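Long-range contacts in uncharacterized protein (Streptococcus mutans, PDB 4R0J), which probably acts as a CRISPR-associated endonuclease of the Cas5 family, subtype I-C, binding precursor CRISPR RNA and cutting it into CRISPR RNAs: residues L5-N10 / H104-E109; Y12-G17 / L149-S154; N59-V64 / Y99-H104. One frame throughout, in Å; residues are numbered along the deposited sequence.

Contact 1. Residues L5-N10 / H104-E109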
loop_
_atom_site.group_PDB
_atom_site.type_symbol
_atom_site.label_atom_id
_atom_site.label_comp_id
_atom_site.label_asym_id
_atom_site.label_seq_id
_atom_site.Cartn_x
_atom_site.Cartn_y
_atom_site.Cartn_z
ATOM N N LEU A 5 18.599 13.403 1.699
ATOM C CA LEU A 5 18.965 12.016 1.938
ATOM C C LEU A 5 18.656 11.217 0.683
ATOM O O LEU A 5 17.836 11.636 -0.139
ATOM C CB LEU A 5 18.198 11.456 3.138
ATOM C CG LEU A 5 18.549 12.088 4.489
ATOM C CD1 LEU A 5 17.826 11.381 5.622
ATOM C CD2 LEU A 5 20.062 12.099 4.727
ATOM N N TYR A 6 19.332 10.088 0.514
ATOM C CA TYR A 6 19.078 9.239 -0.638
ATOM C C TYR A 6 17.598 8.877 -0.741
ATOM O O TYR A 6 16.945 8.588 0.258
ATOM C CB TYR A 6 19.914 7.945 -0.592
ATOM C CG TYR A 6 19.460 6.980 -1.660
ATOM C CD1 TYR A 6 19.893 7.118 -2.979
ATOM C CD2 TYR A 6 18.556 5.965 -1.365
ATOM C CE1 TYR A 6 19.442 6.260 -3.970
ATOM C CE2 TYR A 6 18.106 5.107 -2.342
ATOM C CZ TYR A 6 18.550 5.258 -3.640
ATOM O OH TYR A 6 18.094 4.384 -4.598
ATOM N N ARG A 7 17.086 8.892 -1.964
ATOM C CA ARG A 7 15.727 8.489 -2.254
ATOM C C ARG A 7 15.808 7.846 -3.631
ATOM O O ARG A 7 16.445 8.388 -4.535
ATOM C CB ARG A 7 14.850 9.744 -2.307
ATOM C CG ARG A 7 13.349 9.541 -2.411
ATOM C CD ARG A 7 12.704 10.898 -2.664
ATOM N NE ARG A 7 11.236 10.892 -2.627
ATOM C CZ ARG A 7 10.464 10.499 -3.637
ATOM N NH1 ARG A 7 11.013 10.048 -4.760
ATOM N NH2 ARG A 7 9.140 10.541 -3.518
ATOM N N SER A 8 15.180 6.693 -3.804
ATOM C CA SER A 8 15.116 6.079 -5.120
ATOM C C SER A 8 14.210 6.901 -6.038
ATOM O O SER A 8 13.504 7.817 -5.596
ATOM C CB SER A 8 14.544 4.663 -5.024
ATOM O OG SER A 8 13.131 4.686 -4.838
ATOM N N ARG A 9 14.256 6.559 -7.321
ATOM C CA ARG A 9 13.277 7.113 -8.240
ATOM C C ARG A 9 11.871 6.687 -7.811
ATOM O O ARG A 9 11.678 5.763 -7.025
ATOM C CB ARG A 9 13.561 6.685 -9.682
ATOM C CG ARG A 9 13.242 5.232 -9.990
ATOM C CD ARG A 9 13.395 4.958 -11.475
ATOM N NE ARG A 9 13.041 3.590 -11.850
ATOM C CZ ARG A 9 11.807 3.178 -12.138
ATOM N NH1 ARG A 9 10.778 4.020 -12.078
ATOM N NH2 ARG A 9 11.601 1.915 -12.483
ATOM N N ASN A 10 10.867 7.430 -8.278
ATOM C CA ASN A 10 9.507 7.003 -8.007
ATOM C C ASN A 10 9.261 5.762 -8.850
ATOM O O ASN A 10 9.671 5.706 -10.019
ATOM C CB ASN A 10 8.499 8.092 -8.388
ATOM C CG ASN A 10 8.398 9.186 -7.346
ATOM O OD1 ASN A 10 8.352 8.914 -6.145
ATOM N ND2 ASN A 10 8.356 10.436 -7.802
ATOM N N HIS A 104 8.569 4.821 -3.395
ATOM C CA HIS A 104 10.005 4.920 -3.584
ATOM C C HIS A 104 10.615 4.240 -2.385
ATOM O O HIS A 104 9.895 3.839 -1.474
ATOM C CB HIS A 104 10.452 6.383 -3.649
ATOM C CG HIS A 104 10.210 7.154 -2.385
ATOM N ND1 HIS A 104 9.042 7.850 -2.145
ATOM C CD2 HIS A 104 10.997 7.352 -1.298
ATOM C CE1 HIS A 104 9.118 8.437 -0.961
ATOM N NE2 HIS A 104 10.295 8.153 -0.428
ATOM N N PHE A 105 11.935 4.092 -2.388
ATOM C CA PHE A 105 12.596 3.604 -1.184
ATOM C C PHE A 105 13.707 4.536 -0.721
ATOM O O PHE A 105 14.208 5.368 -1.486
ATOM C CB PHE A 105 13.077 2.142 -1.300
ATOM C CG PHE A 105 14.095 1.886 -2.385
ATOM C CD1 PHE A 105 15.458 2.107 -2.164
ATOM C CD2 PHE A 105 13.706 1.340 -3.602
ATOM C CE1 PHE A 105 16.403 1.836 -3.156
ATOM C CE2 PHE A 105 14.639 1.059 -4.589
ATOM C CZ PHE A 105 15.996 1.302 -4.365
ATOM N N ILE A 106 14.027 4.420 0.564
ATOM C CA ILE A 106 15.086 5.186 1.189
ATOM C C ILE A 106 15.902 4.177 1.992
ATOM O O ILE A 106 15.442 3.062 2.229
ATOM C CB ILE A 106 14.512 6.242 2.149
ATOM C CG1 ILE A 106 13.688 5.570 3.248
ATOM C CG2 ILE A 106 13.641 7.277 1.378
ATOM C CD1 ILE A 106 13.236 6.526 4.350
ATOM N N TRP A 107 17.086 4.571 2.434
ATOM C CA TRP A 107 17.887 3.675 3.267
ATOM C C TRP A 107 17.268 3.594 4.661
ATOM O O TRP A 107 16.760 4.583 5.187
ATOM C CB TRP A 107 19.348 4.136 3.354
ATOM C CG TRP A 107 20.061 4.230 2.030
ATOM C CD1 TRP A 107 20.879 5.236 1.617
ATOM C CD2 TRP A 107 20.007 3.289 0.948
ATOM N NE1 TRP A 107 21.348 4.982 0.350
ATOM C CE2 TRP A 107 20.816 3.797 -0.091
ATOM C CE3 TRP A 107 19.343 2.069 0.751
ATOM C CZ2 TRP A 107 20.995 3.127 -1.301
ATOM C CZ3 TRP A 107 19.520 1.404 -0.452
ATOM C CH2 TRP A 107 20.338 1.936 -1.462
ATOM N N ASN A 108 17.311 2.409 5.254
ATOM C CA ASN A 108 16.719 2.177 6.559
ATOM C C ASN A 108 17.638 2.694 7.666
ATOM O O ASN A 108 18.656 2.083 7.968
ATOM C CB ASN A 108 16.454 0.675 6.715
ATOM C CG ASN A 108 15.764 0.319 8.015
ATOM O OD1 ASN A 108 15.606 1.151 8.912
ATOM N ND2 ASN A 108 15.358 -0.944 8.130
ATOM N N GLU A 109 17.286 3.834 8.257
ATOM C CA GLU A 109 18.113 4.442 9.292
ATOM C C GLU A 109 18.322 3.508 10.481
ATOM O O GLU A 109 19.302 3.633 11.205
ATOM C CB GLU A 109 17.506 5.761 9.775
ATOM C CG GLU A 109 16.214 5.604 10.563
ATOM C CD GLU A 109 15.622 6.940 10.989
ATOM O OE1 GLU A 109 16.393 7.911 11.151
ATOM O OE2 GLU A 109 14.384 7.021 11.154
HETATM O O HOH W 1 17.937 7.406 2.561
HETATM O O HOH W 2 6.897 7.875 -4.028
#
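Arg7 lays its guanidinium flat on the imidazole of His104, the two groups 3.5 Å apart between centres with their planes 24° from parallel. The stack depends on an arginine chain that is stretched from CG to NE and lies across the histidine at about a right angle, so that CG rests over CD2 and CZ over ND1. NH1 and NH2 then both point end-on at Asn10 OD1, each at 3.2 Å and close to the guanidinium plane, which fixes the rotation of the flat group. Water 2 links the same OD1 to His104 ND1.

Further along, Ser8 works in two ways. Its OG sits between the backbone N and the carbonyl carbon (chi1 76°), where it accepts the N-H of Phe105 at 2.8 Å and donates to Arg9 O; its CB meanwhile lies over the centre of the Phe105 ring. A small hydroxyl residue suits this buried spot because it meets both the strand's backbone and the ring. The backbone adds Ser8 N to Phe105 O, 2.8 Å.

Tyr6 lies on the five-membered ring of Trp107 as an offset stack, centroids 4.4 Å apart, and turns its edge to Phe105 CE1; its OH bonds to Glu124 of helix 120-132. The arrangement is that of an irregular N-terminal segment running antiparallel along the end of strand 97-107, fastened by side chains more than by strand pairing.

Contact 2. Residues Y12-G17 / L149-S154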
loop_
_atom_site.group_PDB
_atom_site.type_symbol
_atom_site.label_atom_id
_atom_site.label_comp_id
_atom_site.label_asym_id
_atom_site.label_seq_id
_atom_site.Cartn_x
_atom_site.Cartn_y
_atom_site.Cartn_z
ATOM N N TYR A 12 6.145 2.951 -10.075
ATOM C CA TYR A 12 4.702 2.857 -10.240
ATOM C C TYR A 12 4.282 1.427 -10.536
ATOM O O TYR A 12 4.793 0.797 -11.466
ATOM C CB TYR A 12 4.237 3.781 -11.367
ATOM C CG TYR A 12 4.697 5.214 -11.202
ATOM C CD1 TYR A 12 5.942 5.616 -11.658
ATOM C CD2 TYR A 12 3.890 6.160 -10.578
ATOM C CE1 TYR A 12 6.375 6.915 -11.507
ATOM C CE2 TYR A 12 4.318 7.474 -10.425
ATOM C CZ TYR A 12 5.562 7.838 -10.885
ATOM O OH TYR A 12 6.015 9.122 -10.741
ATOM N N ALA A 13 3.323 0.941 -9.761
ATOM C CA ALA A 13 2.822 -0.417 -9.901
ATOM C C ALA A 13 1.311 -0.419 -10.013
ATOM O O ALA A 13 0.625 0.355 -9.346
ATOM C CB ALA A 13 3.248 -1.258 -8.716
ATOM N N ARG A 14 0.802 -1.293 -10.868
ATOM C CA ARG A 14 -0.630 -1.557 -10.927
ATOM C C ARG A 14 -0.928 -2.898 -10.242
ATOM O O ARG A 14 -0.296 -3.912 -10.538
ATOM C CB ARG A 14 -1.117 -1.547 -12.375
ATOM C CG ARG A 14 -2.555 -1.992 -12.530
ATOM C CD ARG A 14 -3.058 -1.782 -13.937
ATOM N NE ARG A 14 -2.172 -2.378 -14.924
ATOM C CZ ARG A 14 -2.073 -1.960 -16.183
ATOM N NH1 ARG A 14 -2.809 -0.935 -16.606
ATOM N NH2 ARG A 14 -1.236 -2.561 -17.020
ATOM N N ILE A 15 -1.884 -2.884 -9.316
ATOM C CA ILE A 15 -2.275 -4.076 -8.560
ATOM C C ILE A 15 -3.725 -4.384 -8.863
ATOM O O ILE A 15 -4.582 -3.507 -8.721
ATOM C CB ILE A 15 -2.207 -3.809 -7.029
ATOM C CG1 ILE A 15 -0.942 -3.028 -6.643
ATOM C CG2 ILE A 15 -2.388 -5.105 -6.251
ATOM C CD1 ILE A 15 0.331 -3.717 -6.984
ATOM N N ARG A 16 -4.006 -5.617 -9.282
ATOM C CA ARG A 16 -5.378 -6.031 -9.570
ATOM C C ARG A 16 -5.745 -7.275 -8.771
ATOM O O ARG A 16 -4.891 -8.124 -8.495
ATOM C CB ARG A 16 -5.546 -6.327 -11.061
ATOM C CG ARG A 16 -5.511 -5.096 -11.958
ATOM C CD ARG A 16 -5.351 -5.546 -13.408
ATOM N NE ARG A 16 -5.421 -4.424 -14.338
ATOM C CZ ARG A 16 -5.064 -4.495 -15.615
ATOM N NH1 ARG A 16 -4.606 -5.637 -16.114
ATOM N NH2 ARG A 16 -5.156 -3.423 -16.392
ATOM N N GLY A 17 -7.016 -7.398 -8.418
ATOM C CA GLY A 17 -7.468 -8.579 -7.702
ATOM C C GLY A 17 -8.953 -8.780 -7.836
ATOM O O GLY A 17 -9.712 -7.812 -7.909
ATOM N N LEU A 149 -2.398 -9.363 -8.563
ATOM C CA LEU A 149 -1.561 -9.408 -9.745
ATOM C C LEU A 149 -0.913 -8.038 -9.889
ATOM O O LEU A 149 -1.599 -7.019 -9.937
ATOM C CB LEU A 149 -2.412 -9.720 -10.970
ATOM C CG LEU A 149 -1.713 -10.251 -12.217
ATOM C CD1 LEU A 149 -1.085 -11.604 -11.927
ATOM C CD2 LEU A 149 -2.712 -10.346 -13.364
ATOM N N VAL A 150 0.412 -8.024 -9.944
ATOM C CA VAL A 150 1.172 -6.784 -10.029
ATOM C C VAL A 150 1.814 -6.660 -11.392
ATOM O O VAL A 150 2.384 -7.626 -11.902
ATOM C CB VAL A 150 2.305 -6.760 -8.976
ATOM C CG1 VAL A 150 3.343 -5.703 -9.326
ATOM C CG2 VAL A 150 1.746 -6.544 -7.583
ATOM N N ASP A 151 1.722 -5.482 -11.997
ATOM C CA ASP A 151 2.542 -5.189 -13.167
ATOM C C ASP A 151 3.057 -3.747 -13.125
ATOM O O ASP A 151 2.548 -2.925 -12.360
ATOM C CB ASP A 151 1.821 -5.532 -14.482
ATOM C CG ASP A 151 0.673 -4.588 -14.802
ATOM O OD1 ASP A 151 -0.178 -4.344 -13.921
ATOM O OD2 ASP A 151 0.615 -4.106 -15.958
ATOM N N GLU A 152 4.099 -3.455 -13.895
ATOM C CA GLU A 152 4.678 -2.118 -13.862
ATOM C C GLU A 152 3.945 -1.194 -14.818
ATOM O O GLU A 152 3.579 -1.590 -15.924
ATOM C CB GLU A 152 6.179 -2.136 -14.191
ATOM C CG GLU A 152 6.870 -0.792 -13.906
ATOM C CD GLU A 152 8.377 -0.809 -14.151
ATOM O OE1 GLU A 152 8.794 -1.135 -15.285
ATOM O OE2 GLU A 152 9.144 -0.484 -13.209
ATOM N N ILE A 153 3.713 0.035 -14.375
ATOM C CA ILE A 153 3.197 1.067 -15.263
ATOM C C ILE A 153 4.163 2.242 -15.277
ATOM O O ILE A 153 4.992 2.382 -14.384
ATOM C CB ILE A 153 1.815 1.557 -14.828
ATOM C CG1 ILE A 153 1.850 2.016 -13.371
ATOM C CG2 ILE A 153 0.780 0.462 -15.017
ATOM C CD1 ILE A 153 0.586 2.735 -12.929
ATOM N N SER A 154 4.046 3.082 -16.298
ATOM C CA SER A 154 4.878 4.270 -16.419
ATOM C C SER A 154 4.255 5.412 -15.624
ATOM O O SER A 154 3.086 5.346 -15.254
ATOM C CB SER A 154 4.986 4.685 -17.881
ATOM O OG SER A 154 3.746 5.186 -18.344
HETATM O O HOH W 3 7.829 2.087 -12.152
#
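Two antiparallel strands of the large sheet, 11-17 and 147-152, meet here in regular pairing, with Arg14 opposite Asp151 and Arg16 opposite Leu149 as hydrogen-bonded pairs. Arg14 N reaches Asp151 O at 2.8 Å, and Asp151 N returns a bond to Arg14 O at 2.9 Å.

The side chains of the first pair repeat the link as a salt bridge. Arg14 leaves the backbone extended and bends at chi3 (52°), which brings its NE side round to the carboxylate: NE meets OD1 at 3.0 Å and NH2 meets OD2 at 2.6 Å, each oxygen using its syn lone pair. Guanidinium and carboxylate are nearly coplanar, 13° apart. Ile153 CG2 lies over the centre of one guanidinium face, while NH2 of Arg16 comes over the opposite face.

On the sheet's other side, Ile15 and Val150 run side by side, and Ile15 CD1 presses on Val150 CG2 at 3.2 Å, a tight carbon contact. Their branched chains suit this buried face; small Ala13 fits under Ile131 of helix 120-132, and Glu152, at the edge, turns its carboxylate to Arg132. Past the regular pairing, Ile153 N still bonds to Tyr12 O, at 3.2 Å and from above the carbonyl plane, just before Ser154 caps helix 155-160.

With NE and NH2 engaged, one to each carboxylate oxygen, the guanidinium is held against rotation; Asp151 probably also eases the closeness of the two arginines.

Contact 3. Residues N59-V64 / Y99-H104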
loop_
_atom_site.group_PDB
_atom_site.type_symbol
_atom_site.label_atom_id
_atom_site.label_comp_id
_atom_site.label_asym_id
_atom_site.label_seq_id
_atom_site.Cartn_x
_atom_site.Cartn_y
_atom_site.Cartn_z
ATOM N N ASN A 59 10.637 0.756 1.988
ATOM C CA ASN A 59 9.696 1.187 0.968
ATOM C C ASN A 59 8.753 2.215 1.564
ATOM O O ASN A 59 8.263 2.040 2.681
ATOM C CB ASN A 59 8.897 0.005 0.435
ATOM C CG ASN A 59 9.713 -0.871 -0.473
ATOM O OD1 ASN A 59 10.513 -0.380 -1.265
ATOM N ND2 ASN A 59 9.537 -2.175 -0.346
ATOM N N VAL A 60 8.525 3.287 0.818
ATOM C CA VAL A 60 7.700 4.399 1.276
ATOM C C VAL A 60 6.610 4.607 0.246
ATOM O O VAL A 60 6.874 5.010 -0.874
ATOM C CB VAL A 60 8.524 5.691 1.440
ATOM C CG1 VAL A 60 7.640 6.833 1.947
ATOM C CG2 VAL A 60 9.699 5.459 2.392
ATOM N N ILE A 61 5.382 4.281 0.630
ATOM C CA ILE A 61 4.236 4.427 -0.260
ATOM C C ILE A 61 3.722 5.844 -0.085
ATOM O O ILE A 61 3.399 6.257 1.028
ATOM C CB ILE A 61 3.135 3.412 0.107
ATOM C CG1 ILE A 61 3.555 1.982 -0.274
ATOM C CG2 ILE A 61 1.831 3.757 -0.594
ATOM C CD1 ILE A 61 4.674 1.398 0.557
ATOM N N THR A 62 3.678 6.603 -1.173
ATOM C CA THR A 62 3.241 7.998 -1.075
ATOM C C THR A 62 1.820 8.283 -1.577
ATOM O O THR A 62 1.185 9.222 -1.091
ATOM C CB THR A 62 4.239 8.972 -1.744
ATOM O OG1 THR A 62 4.322 8.696 -3.147
ATOM C CG2 THR A 62 5.624 8.830 -1.111
ATOM N N GLU A 63 1.336 7.514 -2.551
ATOM C CA GLU A 63 -0.012 7.751 -3.106
ATOM C C GLU A 63 -0.581 6.478 -3.724
ATOM O O GLU A 63 0.163 5.645 -4.243
ATOM C CB GLU A 63 0.011 8.872 -4.160
ATOM C CG GLU A 63 -1.368 9.432 -4.554
ATOM C CD GLU A 63 -1.283 10.549 -5.586
ATOM O OE1 GLU A 63 -0.698 10.329 -6.668
ATOM O OE2 GLU A 63 -1.803 11.653 -5.313
ATOM N N VAL A 64 -1.898 6.320 -3.659
ATOM C CA VAL A 64 -2.554 5.239 -4.376
ATOM C C VAL A 64 -3.742 5.811 -5.148
ATOM O O VAL A 64 -4.398 6.747 -4.686
ATOM C CB VAL A 64 -3.024 4.088 -3.441
ATOM C CG1 VAL A 64 -4.066 4.572 -2.425
ATOM C CG2 VAL A 64 -3.584 2.925 -4.257
ATOM N N TYR A 99 -5.623 -0.942 -8.186
ATOM C CA TYR A 99 -4.957 0.187 -7.553
ATOM C C TYR A 99 -3.694 0.509 -8.321
ATOM O O TYR A 99 -3.011 -0.387 -8.811
ATOM C CB TYR A 99 -4.615 -0.136 -6.086
ATOM C CG TYR A 99 -5.817 -0.606 -5.322
ATOM C CD1 TYR A 99 -6.861 0.272 -5.042
ATOM C CD2 TYR A 99 -5.924 -1.918 -4.890
ATOM C CE1 TYR A 99 -7.986 -0.144 -4.364
ATOM C CE2 TYR A 99 -7.050 -2.350 -4.209
ATOM C CZ TYR A 99 -8.068 -1.451 -3.933
ATOM O OH TYR A 99 -9.183 -1.868 -3.263
ATOM N N LEU A 100 -3.420 1.797 -8.462
ATOM C CA LEU A 100 -2.143 2.262 -8.990
ATOM C C LEU A 100 -1.381 2.849 -7.811
ATOM O O LEU A 100 -1.897 3.711 -7.095
ATOM C CB LEU A 100 -2.365 3.319 -10.069
ATOM C CG LEU A 100 -3.447 3.029 -11.116
ATOM C CD1 LEU A 100 -3.563 4.194 -12.116
ATOM C CD2 LEU A 100 -3.165 1.708 -11.838
ATOM N N VAL A 101 -0.160 2.368 -7.593
ATOM C CA VAL A 101 0.602 2.770 -6.419
ATOM C C VAL A 101 1.877 3.500 -6.811
ATOM O O VAL A 101 2.606 3.064 -7.701
ATOM C CB VAL A 101 0.964 1.568 -5.537
ATOM C CG1 VAL A 101 1.699 2.051 -4.301
ATOM C CG2 VAL A 101 -0.305 0.826 -5.129
ATOM N N LYS A 102 2.116 4.629 -6.156
ATOM C CA LYS A 102 3.349 5.389 -6.343
ATOM C C LYS A 102 4.179 5.266 -5.071
ATOM O O LYS A 102 3.691 5.525 -3.962
ATOM C CB LYS A 102 3.021 6.852 -6.633
ATOM C CG LYS A 102 4.225 7.772 -6.733
ATOM C CD LYS A 102 3.801 9.226 -6.984
ATOM C CE LYS A 102 4.997 10.165 -6.923
ATOM N NZ LYS A 102 4.582 11.598 -7.095
ATOM N N PHE A 103 5.431 4.853 -5.226
ATOM C CA PHE A 103 6.271 4.608 -4.067
ATOM C C PHE A 103 7.738 4.781 -4.424
ATOM O O PHE A 103 8.108 4.881 -5.598
ATOM C CB PHE A 103 6.015 3.208 -3.479
ATOM C CG PHE A 103 6.470 2.081 -4.360
ATOM C CD1 PHE A 103 5.696 1.653 -5.427
ATOM C CD2 PHE A 103 7.683 1.444 -4.114
ATOM C CE1 PHE A 103 6.123 0.606 -6.236
ATOM C CE2 PHE A 103 8.113 0.398 -4.921
ATOM C CZ PHE A 103 7.331 -0.023 -5.975
ATOM N N HIS A 104 8.569 4.821 -3.395
ATOM C CA HIS A 104 10.005 4.920 -3.584
ATOM C C HIS A 104 10.615 4.240 -2.385
ATOM O O HIS A 104 9.895 3.839 -1.474
ATOM C CB HIS A 104 10.452 6.383 -3.649
ATOM C CG HIS A 104 10.210 7.154 -2.385
ATOM N ND1 HIS A 104 9.042 7.850 -2.145
ATOM C CD2 HIS A 104 10.997 7.352 -1.298
ATOM C CE1 HIS A 104 9.118 8.437 -0.961
ATOM N NE2 HIS A 104 10.295 8.153 -0.428
HETATM O O HOH W 2 6.897 7.875 -4.028
HETATM O O HOH W 4 3.886 11.245 -3.924
#
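Val60 and His104 lie side by side, pointing the same way, the valine CB over one face of the imidazole at 3.8 Å from its centroid. Thr62 comes to the same ring from its edge, CG2 to CE1 at 3.5 Å, their side chains roughly perpendicular. With CG2 anti to its carbonyl carbon, Thr62 offers this methyl to the ring and keeps OG1 as a further partner for water 2. Extended Lys102 passes obliquely, CG 3.7 Å from OG1. Threonine suits the place: its branches serve unlike neighbours.

The pairing slips by one residue here: Thr62 and Glu63 together stand opposite Lys102, a classic beta bulge. Lys102 O takes Thr62 N at 3.0 Å and, weakly, Glu63 N at 3.4 Å, while Lys102 N gives a nearly straight bond of 2.9 Å to Glu63 O.

The reverse face is largely apolar. Ile61 and Val101 slant across each other, CG2 to CG1 4.1 Å, and Val64 CG2 lies alongside Tyr99 CB at 3.7 Å, beta-branched and aromatic residues filling a buried layer on this face. Asn59 is the polar exception at its end, ND2 bonded to Asp49 and OD1 without a partner.

Helices 41-51 and 120-132 cover the layer's Asn59, Ile61 and Phe103 end, Ile48 and Met127 both packing on Phe103. Strand 57-66 pairs onward with 202-215, whose Lys204 makes a salt bridge with Glu63, and strand 97-107 with 11-17.

How the contacts relate
All three contacts build on one antiparallel sheet, linked by strand 97-107: it pairs with 57-66 in contact 3, supports the N-terminal segment in contact 1, and borders strand 11-17 of contact 2 through backbone bonds. Contact 3 is the buried one, its centre about 6 Å from the centre of the chain, with an apolar layer partly under helices. Contacts 2 and 1, their centres about 12 and 16 Å from that point, are partly buried and rely more on arginines, paired with a carboxylate in one and stacked on an imidazole in the other. His104 and water 2 are shared by contacts 1 and 3, the imidazole held between Arg7 on one face and Val60 on the other.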